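Local coordinates for protein yciO (Escherichia coli, PDB 1K7J) that is of unknown function but belongs to the SUA5 family and probably binds double-stranded RNA, at residues E22-I30 / C42-I53; F65-E74 / L133-T143. One frame throughout, in Å; residues are numbered along the deposited sequence.

Interaction 1 (E22-I30 / C42-I53)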
# COMPACT_ATOMS: atom_id res chain seq x y z
N GLU A 22 14.33 -8.55 -3.38
CA GLU A 22 15.72 -8.12 -3.48
C GLU A 22 15.79 -6.79 -4.22
O GLU A 22 16.62 -5.94 -3.90
CB GLU A 22 16.56 -9.18 -4.19
CG GLU A 22 18.05 -8.89 -4.13
CD GLU A 22 18.52 -8.51 -2.73
OE1 GLU A 22 18.32 -9.32 -1.79
OE2 GLU A 22 19.09 -7.41 -2.56
N ILE A 23 14.92 -6.61 -5.20
CA ILE A 23 14.88 -5.36 -5.95
C ILE A 23 14.45 -4.24 -5.00
O ILE A 23 15.01 -3.14 -5.02
CB ILE A 23 13.89 -5.47 -7.14
CG1 ILE A 23 14.50 -6.38 -8.21
CG2 ILE A 23 13.58 -4.08 -7.70
CD1 ILE A 23 13.53 -6.80 -9.30
N VAL A 24 13.47 -4.53 -4.14
CA VAL A 24 13.01 -3.54 -3.17
C VAL A 24 14.13 -3.20 -2.18
O VAL A 24 14.35 -2.03 -1.87
CB VAL A 24 11.78 -4.08 -2.38
CG1 VAL A 24 11.45 -3.15 -1.20
CG2 VAL A 24 10.58 -4.18 -3.31
N ARG A 25 14.83 -4.21 -1.69
CA ARG A 25 15.91 -3.99 -0.74
C ARG A 25 17.04 -3.14 -1.31
O ARG A 25 17.72 -2.43 -0.57
CB ARG A 25 16.46 -5.34 -0.23
CG ARG A 25 15.56 -5.97 0.82
CD ARG A 25 15.96 -7.40 1.18
NE ARG A 25 15.15 -7.90 2.29
CZ ARG A 25 15.02 -9.18 2.61
NH1 ARG A 25 15.64 -10.12 1.90
NH2 ARG A 25 14.27 -9.53 3.64
N LYS A 26 17.23 -3.20 -2.62
CA LYS A 26 18.28 -2.43 -3.27
C LYS A 26 17.83 -1.00 -3.59
O LYS A 26 18.55 -0.25 -4.24
CB LYS A 26 18.74 -3.13 -4.55
CG LYS A 26 19.49 -4.42 -4.30
CD LYS A 26 19.91 -5.07 -5.61
CE LYS A 26 20.75 -6.32 -5.36
NZ LYS A 26 22.02 -5.99 -4.65
N GLY A 27 16.63 -0.64 -3.14
CA GLY A 27 16.12 0.70 -3.37
C GLY A 27 15.27 0.89 -4.61
O GLY A 27 15.06 2.02 -5.06
N GLY A 28 14.77 -0.21 -5.17
CA GLY A 28 13.95 -0.11 -6.36
C GLY A 28 12.49 0.22 -6.09
O GLY A 28 11.99 0.05 -4.97
N VAL A 29 11.80 0.70 -7.12
CA VAL A 29 10.39 1.03 -7.02
C VAL A 29 9.65 -0.04 -7.82
O VAL A 29 9.98 -0.30 -8.98
CB VAL A 29 10.09 2.41 -7.63
CG1 VAL A 29 8.59 2.61 -7.76
CG2 VAL A 29 10.69 3.50 -6.77
N ILE A 30 8.66 -0.67 -7.20
CA ILE A 30 7.92 -1.72 -7.88
C ILE A 30 6.42 -1.48 -7.90
O ILE A 30 5.89 -0.68 -7.13
CB ILE A 30 8.16 -3.10 -7.22
CG1 ILE A 30 7.39 -3.19 -5.89
CG2 ILE A 30 9.65 -3.32 -6.98
CD1 ILE A 30 7.43 -4.57 -5.26
N CYS A 42 8.09 0.49 -2.23
CA CYS A 42 9.54 0.60 -2.08
C CYS A 42 9.85 0.44 -0.60
O CYS A 42 8.92 0.35 0.22
CB CYS A 42 10.04 1.96 -2.58
SG CYS A 42 9.60 3.39 -1.55
N LYS A 43 11.12 0.37 -0.24
CA LYS A 43 11.45 0.20 1.17
C LYS A 43 11.28 1.53 1.89
O LYS A 43 11.44 2.60 1.30
CB LYS A 43 12.88 -0.33 1.35
CG LYS A 43 13.99 0.56 0.84
CD LYS A 43 15.32 -0.14 1.07
CE LYS A 43 16.50 0.69 0.63
NZ LYS A 43 17.77 -0.03 0.94
N ILE A 44 10.92 1.47 3.17
CA ILE A 44 10.69 2.68 3.95
C ILE A 44 11.95 3.50 4.18
O ILE A 44 11.86 4.70 4.45
CB ILE A 44 10.06 2.36 5.32
CG1 ILE A 44 11.00 1.48 6.15
CG2 ILE A 44 8.73 1.64 5.13
CD1 ILE A 44 10.50 1.23 7.57
N GLU A 45 13.11 2.87 4.06
CA GLU A 45 14.38 3.54 4.29
C GLU A 45 14.97 4.36 3.14
O GLU A 45 15.91 5.13 3.34
CB GLU A 45 15.44 2.52 4.73
CG GLU A 45 15.09 1.73 5.99
CD GLU A 45 14.22 0.51 5.73
OE1 GLU A 45 13.86 0.25 4.56
OE2 GLU A 45 13.90 -0.21 6.70
N ASP A 46 14.41 4.21 1.94
CA ASP A 46 14.94 4.91 0.76
C ASP A 46 14.19 6.18 0.38
O ASP A 46 13.06 6.12 -0.13
CB ASP A 46 14.96 3.95 -0.43
CG ASP A 46 15.87 4.41 -1.54
OD1 ASP A 46 15.63 5.50 -2.10
OD2 ASP A 46 16.83 3.68 -1.87
N LYS A 47 14.82 7.33 0.59
CA LYS A 47 14.19 8.61 0.26
C LYS A 47 14.02 8.82 -1.25
O LYS A 47 13.02 9.38 -1.69
CB LYS A 47 14.99 9.77 0.85
CG LYS A 47 14.43 11.13 0.48
CD LYS A 47 15.21 12.27 1.12
CE LYS A 47 14.72 13.61 0.60
NZ LYS A 47 13.26 13.81 0.83
N ASN A 48 15.00 8.38 -2.04
CA ASN A 48 14.91 8.55 -3.49
C ASN A 48 13.73 7.78 -4.07
O ASN A 48 13.03 8.27 -4.95
CB ASN A 48 16.21 8.11 -4.17
CG ASN A 48 17.37 9.03 -3.85
OD1 ASN A 48 17.23 10.25 -3.90
ND2 ASN A 48 18.52 8.45 -3.54
N ALA A 49 13.51 6.56 -3.57
CA ALA A 49 12.39 5.75 -4.05
C ALA A 49 11.08 6.41 -3.65
O ALA A 49 10.12 6.42 -4.42
CB ALA A 49 12.48 4.34 -3.48
N MSE A 50 11.04 6.96 -2.44
CA MSE A 50 9.85 7.64 -1.95
C MSE A 50 9.48 8.75 -2.93
O MSE A 50 8.34 8.87 -3.37
CB MSE A 50 10.10 8.26 -0.57
CG MSE A 50 9.02 9.23 -0.12
SE MSE A 50 9.60 10.46 1.26
CE MSE A 50 10.53 11.72 0.13
N GLU A 51 10.47 9.58 -3.25
CA GLU A 51 10.27 10.70 -4.16
C GLU A 51 9.73 10.24 -5.51
O GLU A 51 8.83 10.86 -6.07
CB GLU A 51 11.59 11.45 -4.34
CG GLU A 51 11.45 12.76 -5.12
CD GLU A 51 10.35 13.65 -4.57
OE1 GLU A 51 10.25 13.77 -3.32
OE2 GLU A 51 9.60 14.24 -5.37
N ARG A 52 10.29 9.15 -6.03
CA ARG A 52 9.84 8.61 -7.31
C ARG A 52 8.37 8.22 -7.26
O ARG A 52 7.62 8.46 -8.21
CB ARG A 52 10.70 7.40 -7.70
CG ARG A 52 12.12 7.76 -8.09
CD ARG A 52 12.95 6.51 -8.34
NE ARG A 52 12.43 5.72 -9.44
CZ ARG A 52 12.79 4.46 -9.69
NH1 ARG A 52 13.67 3.86 -8.90
NH2 ARG A 52 12.27 3.81 -10.72
N ILE A 53 7.96 7.60 -6.16
CA ILE A 53 6.58 7.19 -6.00
C ILE A 53 5.66 8.41 -5.91
O ILE A 53 4.60 8.44 -6.52
CB ILE A 53 6.40 6.30 -4.74
CG1 ILE A 53 7.01 4.92 -5.00
CG2 ILE A 53 4.93 6.19 -4.38
CD1 ILE A 53 6.94 3.98 -3.82
O HOH W 1 12.96 0.26 -2.41
O HOH W 2 14.99 4.52 -6.36
O HOH W 3 16.80 4.19 -4.49

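Interaction 2 (F65-E74 / L133-T143)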
# COMPACT_ATOMS: atom_id res chain seq x y z
N PHE A 65 0.80 8.89 2.95
CA PHE A 65 1.51 7.80 2.30
C PHE A 65 0.81 6.58 2.89
O PHE A 65 -0.09 6.72 3.73
CB PHE A 65 2.98 7.76 2.71
CG PHE A 65 3.86 8.65 1.89
CD1 PHE A 65 4.16 8.32 0.57
CD2 PHE A 65 4.41 9.80 2.43
CE1 PHE A 65 4.98 9.14 -0.20
CE2 PHE A 65 5.24 10.62 1.67
CZ PHE A 65 5.52 10.29 0.36
N THR A 66 1.21 5.39 2.47
CA THR A 66 0.62 4.17 2.99
C THR A 66 1.72 3.20 3.38
O THR A 66 2.74 3.11 2.69
CB THR A 66 -0.27 3.47 1.93
OG1 THR A 66 -1.37 4.33 1.59
CG2 THR A 66 -0.81 2.15 2.47
N LEU A 67 1.53 2.52 4.50
CA LEU A 67 2.49 1.50 4.90
C LEU A 67 1.71 0.21 4.72
O LEU A 67 0.67 -0.00 5.35
CB LEU A 67 2.92 1.66 6.36
CG LEU A 67 3.87 2.82 6.68
CD1 LEU A 67 4.28 2.74 8.14
CD2 LEU A 67 5.10 2.75 5.78
N MSE A 68 2.19 -0.63 3.81
CA MSE A 68 1.57 -1.92 3.52
C MSE A 68 2.13 -2.88 4.57
O MSE A 68 3.32 -3.20 4.56
CB MSE A 68 1.94 -2.36 2.10
CG MSE A 68 1.02 -3.39 1.46
SE MSE A 68 -0.77 -2.71 1.06
CE MSE A 68 -0.38 -1.49 -0.44
N CYS A 69 1.26 -3.33 5.49
CA CYS A 69 1.66 -4.19 6.59
C CYS A 69 1.20 -5.64 6.50
O CYS A 69 0.14 -5.94 5.96
CB CYS A 69 1.16 -3.60 7.91
SG CYS A 69 1.72 -1.92 8.24
N ARG A 70 2.00 -6.53 7.08
CA ARG A 70 1.71 -7.96 7.08
C ARG A 70 0.41 -8.31 7.79
O ARG A 70 -0.40 -9.10 7.28
CB ARG A 70 2.87 -8.71 7.74
CG ARG A 70 2.73 -10.23 7.72
CD ARG A 70 2.97 -10.79 6.33
NE ARG A 70 2.81 -12.24 6.30
CZ ARG A 70 3.59 -13.10 6.94
NH1 ARG A 70 4.61 -12.65 7.67
NH2 ARG A 70 3.36 -14.40 6.88
N ASP A 71 0.20 -7.73 8.96
CA ASP A 71 -0.98 -8.01 9.76
C ASP A 71 -1.22 -6.90 10.78
O ASP A 71 -0.49 -5.91 10.81
CB ASP A 71 -0.80 -9.35 10.49
CG ASP A 71 0.57 -9.48 11.14
OD1 ASP A 71 1.14 -8.45 11.56
OD2 ASP A 71 1.08 -10.62 11.23
N LEU A 72 -2.24 -7.08 11.61
CA LEU A 72 -2.58 -6.08 12.62
C LEU A 72 -1.44 -5.86 13.61
O LEU A 72 -1.21 -4.74 14.05
CB LEU A 72 -3.85 -6.49 13.37
CG LEU A 72 -4.39 -5.50 14.41
CD1 LEU A 72 -4.67 -4.16 13.75
CD2 LEU A 72 -5.65 -6.06 15.04
N SER A 73 -0.72 -6.93 13.95
CA SER A 73 0.40 -6.81 14.88
C SER A 73 1.45 -5.84 14.33
O SER A 73 1.91 -4.94 15.03
CB SER A 73 1.05 -8.17 15.12
OG SER A 73 2.20 -8.05 15.94
N GLU A 74 1.83 -6.03 13.06
CA GLU A 74 2.82 -5.15 12.46
C GLU A 74 2.26 -3.73 12.35
O GLU A 74 2.97 -2.76 12.58
CB GLU A 74 3.22 -5.65 11.07
CG GLU A 74 4.29 -4.78 10.42
CD GLU A 74 5.02 -5.50 9.30
OE1 GLU A 74 4.47 -5.62 8.19
OE2 GLU A 74 6.17 -5.95 9.55
N LEU A 133 5.47 -9.16 1.59
CA LEU A 133 5.68 -8.64 2.94
C LEU A 133 6.38 -9.66 3.83
O LEU A 133 7.26 -9.31 4.60
CB LEU A 133 4.35 -8.21 3.55
CG LEU A 133 3.70 -7.03 2.81
CD1 LEU A 133 2.32 -6.76 3.38
CD2 LEU A 133 4.60 -5.79 2.91
N GLU A 134 5.98 -10.93 3.72
CA GLU A 134 6.61 -11.97 4.52
C GLU A 134 8.10 -12.05 4.22
O GLU A 134 8.92 -12.18 5.13
CB GLU A 134 5.96 -13.33 4.24
CG GLU A 134 6.45 -14.44 5.16
CD GLU A 134 5.86 -15.79 4.80
OE1 GLU A 134 4.65 -15.86 4.49
OE2 GLU A 134 6.61 -16.79 4.83
N ALA A 135 8.45 -11.96 2.95
CA ALA A 135 9.85 -12.03 2.55
C ALA A 135 10.62 -10.77 2.93
O ALA A 135 11.79 -10.84 3.32
CB ALA A 135 9.96 -12.27 1.04
N LEU A 136 9.97 -9.61 2.83
CA LEU A 136 10.62 -8.34 3.17
C LEU A 136 10.91 -8.25 4.67
O LEU A 136 11.97 -7.76 5.07
CB LEU A 136 9.76 -7.16 2.72
CG LEU A 136 10.32 -5.76 2.95
CD1 LEU A 136 11.66 -5.60 2.25
CD2 LEU A 136 9.33 -4.73 2.44
N GLY A 137 9.96 -8.69 5.49
CA GLY A 137 10.18 -8.67 6.93
C GLY A 137 9.72 -7.42 7.66
O GLY A 137 9.79 -7.35 8.89
N GLU A 138 9.27 -6.43 6.90
CA GLU A 138 8.78 -5.18 7.48
C GLU A 138 7.81 -4.56 6.47
O GLU A 138 7.67 -5.07 5.36
CB GLU A 138 9.93 -4.22 7.78
CG GLU A 138 10.76 -3.81 6.56
CD GLU A 138 11.79 -2.74 6.90
OE1 GLU A 138 12.14 -2.59 8.09
OE2 GLU A 138 12.27 -2.06 5.97
N PRO A 139 7.13 -3.47 6.85
CA PRO A 139 6.19 -2.82 5.94
C PRO A 139 6.85 -2.29 4.68
O PRO A 139 8.05 -2.04 4.65
CB PRO A 139 5.60 -1.69 6.78
CG PRO A 139 5.70 -2.21 8.17
CD PRO A 139 7.08 -2.84 8.18
N MSE A 140 6.04 -2.11 3.65
CA MSE A 140 6.51 -1.57 2.39
C MSE A 140 5.87 -0.19 2.23
O MSE A 140 4.67 -0.04 2.42
CB MSE A 140 6.07 -2.50 1.25
CG MSE A 140 6.48 -2.08 -0.14
SE MSE A 140 6.83 -3.63 -1.25
CE MSE A 140 5.22 -4.65 -0.90
N LEU A 141 6.68 0.83 1.94
CA LEU A 141 6.13 2.16 1.73
C LEU A 141 5.37 2.05 0.42
O LEU A 141 5.93 1.59 -0.58
CB LEU A 141 7.25 3.20 1.61
CG LEU A 141 6.77 4.60 1.21
CD1 LEU A 141 5.82 5.15 2.26
CD2 LEU A 141 7.97 5.51 1.04
N SER A 142 4.11 2.47 0.42
CA SER A 142 3.30 2.34 -0.78
C SER A 142 2.27 3.44 -0.97
O SER A 142 2.13 4.34 -0.15
CB SER A 142 2.55 1.00 -0.75
OG SER A 142 3.41 -0.08 -0.45
N THR A 143 1.56 3.33 -2.09
CA THR A 143 0.45 4.20 -2.46
C THR A 143 -0.32 3.38 -3.48
O THR A 143 0.24 2.49 -4.13
CB THR A 143 0.87 5.53 -3.14
OG1 THR A 143 1.37 5.27 -4.46
CG2 THR A 143 1.92 6.26 -2.33
O HOH W 4 6.24 -9.92 7.80
O HOH W 5 5.84 -7.29 6.55

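Interaction 1 (E22-I30 / C42-I53)
Lys-43 reaches across to the end of helix 14-25 and gives its one direct hydrogen bond of this contact to the backbone: NZ donates to Arg-25 O at 2.8 Å. The ammonium group comes in tilted 34° from the carbonyl plane. CG sits between the backbone N and the carbonyl carbon (chi1 63°), and the fully extended chain beyond it runs past Val-24 O, with CD 3.6 Å from that oxygen. With an alanine in place of Lys-43, Arg-25 O is likely to lose this donor and a gap to open beside Val-24 O.

Water carries the rest of the polar contact. One molecule donates to Val-24 O and Gly-28 O and accepts from Lys-43 N. Two more donate to Gly-27 O; one of these also donates to Asp-46 OD2, and the other accepts from Arg-52 NH1.

Apolar contact centres on Val-29. Its CG2 meets Ala-49 CB at 3.8 Å and lies over one face of the Arg-52 guanidinium, toward the rim. Its CG1 touches Ile-53 CG1 at 3.9 Å. The guanidinium is also held by Asp-169 and Gln-167.

Two helix ends meet here. Gly-27, with positive phi, is the C-prime residue of a Schellman motif that closes helix 14-25. Asp-46 is the N-cap of helix 47-57, and its OD1 accepts from Ala-49 N at 2.8 Å. Gly-27 has no side chain, and Asp-46 OD2 comes to 3.4 Å from its CA. The polar side of the join is made through backbone carbonyls at a helix end, with a lysine and ordered waters supplying donors, beside an apolar patch round Val-29.

Interaction 2 (F65-E74 / L133-T143)
Arg-70 lays its guanidinium against Glu-134. Glu-134 CB stands 3.6 Å above the centre of one face. CG of Arg-70 is anti to the backbone N (chi1 -176°), and a bend at chi2 (73°) turns the chain so that CD passes Leu-133 CB. Glu-134 OE1 is 3.1 Å from Arg-70 NH2 but well out of the guanidinium plane. This salt bridge therefore rests on charge, with no N-H directed at the oxygen.

Glu-74 packs its carboxylate on the ring of Pro-139, with CD 3.5 Å from Pro-139 CG. Its OE1 accepts from Arg-70 N in a nearly straight bond (173°), which helps fix the group's rotation.

Strands 66-68 and 140-144 are antiparallel neighbours inside the mixed sheet of this YrdC-like fold. Thr-66 with Ser-142 and Met-68 with Met-140 are hydrogen-bonded pairs. Leu-67 with Leu-141 is the non-hydrogen-bonded pair between them.

On the face of Thr-66, selenomethionine Met-68 bends at chi2 and chi3, which brings CE to 3.9 Å from Ser-142 CB. Ser-142 OG bonds with Tyr-32 OH. Leu-133 crosses Met-68 at about a right angle, and its CD2 lies 3.3 Å from Met-68 O. On the face of Leu-67, Leu-141 CD1 touches Phe-65 CB at 3.9 Å and Leu-67 CD2 at 4.3 Å.

Overall arrangement
The two contacts come in series along the chain: interaction 1 closes before interaction 2 opens. Helix 47-57 of interaction 1 is followed in the chain by strand 66-68 of interaction 2. Their centres lie about 13 Å apart. Both reach the same mixed sheet, where strands 37-43 and 140-144 are neighbours and Cys-42 probably hydrogen-bonds to Leu-141 through the backbone. Helix 47-57 also packs on interaction 2, with Met-50 against Phe-65 and Ile-53 against Thr-143. Interaction 1 is partly buried, while interaction 2 lies deeper, nearer the chain centre. Together they tie four helix ends (14-25, 47-57, 72-78 and 127-136) to adjoining strands of one YrdC-like unit.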